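Long-range contact in arginase (RocF) (Helicobacter pylori, PDB 4G3H), which probably hydrolyses L-arginine to L-ornithine and urea, using a pair of manganese ions in each subunit: residues L242-G247 and V286-N291. Residues are numbered along the deposited sequence; the frame is centred on the assembly and turned at random.
Sequences LFTSTG and VSIKHN
The flat peptide carbonyl of Leu242 is met from off its plane by Lys289: NZ donates to Leu242 O at 2.9 Å, tilted 32° out of the carbonyl plane. Lys289 reaches across with its chain extended beyond CG, so that its amine comes closer than its backbone. Phe243 CB points away from 286-291, and the ring makes no contact with it; the backbone N of Ser245 lies over one ring face, toward the rim, and helix 293-309 packs against the ring through Gln297 and Val298. Thr244 carries the centre of the contact. Its chi1 of 69° tucks OG1 between the residue's own N and C, and Thr244 OG1 accepts a nearly straight bond from Ile288 N (3.1 Å, 162°). Thr244 CG2 meets Ile288 CG1 at 3.5 Å, the two side chains crossing at about a right angle. Ser287 OG closes an ST turn by accepting from Lys289 N at 3.1 Å, and Ser245 OG sits 3.2 Å from Ser287 CB. Both serine hydroxyls also hydrogen-bond Glu294 OE1, and Glu294 OE2 takes Thr244 N, so one carboxylate ties the two loops together. Val286 CG2 fits against the backbone around Ser245, the centre of an inverse gamma turn, 3.7 Å from Thr244 O and 3.5 Å from Thr246 O. The Thr246 hydroxyl bonds Glu281 O, and its side chain lies about 4 Å (nearest atoms) from those of the manganese ligands Asp234 and Asp236. This is loop-to-loop packing after neighbouring parallel strands 228-234 and 274-280, at the C-terminal strand ends of the arginase α/β fold; only the Thr246 end of 242-247 reaches the dimanganese site.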
loop_
_atom_site.group_PDB
_atom_site.type_symbol
_atom_site.label_atom_id
_atom_site.label_comp_id
_atom_site.label_asym_id
_atom_site.label_seq_id
_atom_site.Cartn_x
_atom_site.Cartn_y
_atom_site.Cartn_z
ATOM N N LEU A 242 2.516 6.097 19.817
ATOM C CA LEU A 242 1.158 6.612 19.684
ATOM C C LEU A 242 0.179 5.603 19.075
ATOM O O LEU A 242 -0.979 5.537 19.493
ATOM C CB LEU A 242 1.164 7.901 18.849
ATOM C CG LEU A 242 1.563 9.219 19.536
ATOM C CD1 LEU A 242 2.781 9.024 20.420
ATOM C CD2 LEU A 242 1.839 10.281 18.476
ATOM N N PHE A 243 0.636 4.823 18.096
ATOM C CA PHE A 243 -0.228 3.837 17.442
ATOM C C PHE A 243 0.421 2.466 17.548
ATOM O O PHE A 243 1.476 2.223 16.963
ATOM C CB PHE A 243 -0.435 4.199 15.971
ATOM C CG PHE A 243 -1.521 3.407 15.304
ATOM C CD1 PHE A 243 -2.863 3.732 15.505
ATOM C CD2 PHE A 243 -1.210 2.327 14.489
ATOM C CE1 PHE A 243 -3.881 2.991 14.900
ATOM C CE2 PHE A 243 -2.224 1.578 13.880
ATOM C CZ PHE A 243 -3.556 1.912 14.088
ATOM N N THR A 244 -0.219 1.563 18.281
ATOM C CA THR A 244 0.352 0.240 18.495
ATOM C C THR A 244 -0.316 -0.927 17.776
ATOM O O THR A 244 0.189 -2.047 17.824
ATOM C CB THR A 244 0.401 -0.079 20.008
ATOM O OG1 THR A 244 -0.935 -0.249 20.506
ATOM C CG2 THR A 244 1.078 1.068 20.770
ATOM N N SER A 245 -1.438 -0.679 17.107
ATOM C CA SER A 245 -2.130 -1.754 16.399
ATOM C C SER A 245 -1.516 -2.048 15.031
ATOM O O SER A 245 -2.209 -2.069 14.015
ATOM C CB SER A 245 -3.613 -1.415 16.244
ATOM O OG SER A 245 -4.256 -1.437 17.506
ATOM N N THR A 246 -0.209 -2.281 15.018
ATOM C CA THR A 246 0.507 -2.576 13.791
ATOM C C THR A 246 1.675 -3.508 14.130
ATOM O O THR A 246 2.265 -3.418 15.213
ATOM C CB THR A 246 1.001 -1.264 13.115
ATOM O OG1 THR A 246 1.415 -1.542 11.775
ATOM C CG2 THR A 246 2.157 -0.652 13.887
ATOM N N GLY A 247 1.998 -4.404 13.205
ATOM C CA GLY A 247 3.056 -5.376 13.424
ATOM C C GLY A 247 4.478 -4.912 13.676
ATOM O O GLY A 247 5.175 -5.497 14.505
ATOM N N VAL A 286 -2.146 -7.019 18.271
ATOM C CA VAL A 286 -0.883 -6.694 18.930
ATOM C C VAL A 286 -0.931 -5.366 19.680
ATOM O O VAL A 286 0.078 -4.916 20.223
ATOM C CB VAL A 286 0.307 -6.651 17.927
ATOM C CG1 VAL A 286 0.540 -8.032 17.345
ATOM C CG2 VAL A 286 0.037 -5.632 16.819
ATOM N N SER A 287 -2.097 -4.734 19.720
ATOM C CA SER A 287 -2.212 -3.460 20.424
ATOM C C SER A 287 -1.937 -3.635 21.913
ATOM O O SER A 287 -2.321 -4.640 22.510
ATOM C CB SER A 287 -3.600 -2.862 20.242
ATOM O OG SER A 287 -3.759 -1.742 21.092
ATOM N N ILE A 288 -1.268 -2.652 22.507
ATOM C CA ILE A 288 -0.949 -2.704 23.927
ATOM C C ILE A 288 -1.958 -1.888 24.725
ATOM O O ILE A 288 -1.840 -1.756 25.938
ATOM C CB ILE A 288 0.465 -2.159 24.214
ATOM C CG1 ILE A 288 0.554 -0.687 23.808
ATOM C CG2 ILE A 288 1.495 -2.972 23.456
ATOM C CD1 ILE A 288 1.915 -0.072 24.045
ATOM N N LYS A 289 -2.950 -1.337 24.037
ATOM C CA LYS A 289 -3.973 -0.544 24.703
ATOM C C LYS A 289 -5.223 -1.380 24.922
ATOM O O LYS A 289 -5.389 -2.438 24.322
ATOM C CB LYS A 289 -4.303 0.696 23.873
ATOM C CG LYS A 289 -3.111 1.611 23.663
ATOM C CD LYS A 289 -3.480 2.831 22.846
ATOM C CE LYS A 289 -2.257 3.690 22.584
ATOM N NZ LYS A 289 -2.591 4.875 21.758
ATOM N N HIS A 290 -6.102 -0.908 25.794
ATOM C CA HIS A 290 -7.324 -1.638 26.077
ATOM C C HIS A 290 -8.526 -0.722 25.925
ATOM O O HIS A 290 -9.262 -0.464 26.879
ATOM C CB HIS A 290 -7.263 -2.227 27.486
ATOM C CG HIS A 290 -6.127 -3.183 27.686
ATOM N ND1 HIS A 290 -5.963 -4.314 26.917
ATOM C CD2 HIS A 290 -5.094 -3.169 28.561
ATOM C CE1 HIS A 290 -4.877 -4.957 27.310
ATOM N NE2 HIS A 290 -4.331 -4.283 28.305
ATOM N N ASN A 291 -8.704 -0.224 24.708
ATOM C CA ASN A 291 -9.810 0.660 24.384
ATOM C C ASN A 291 -10.059 0.699 22.878
ATOM O O ASN A 291 -9.407 -0.004 22.105
ATOM C CB ASN A 291 -9.541 2.076 24.898
ATOM C CG ASN A 291 -8.249 2.654 24.364
ATOM O OD1 ASN A 291 -7.792 2.286 23.284
ATOM N ND2 ASN A 291 -7.659 3.577 25.113
#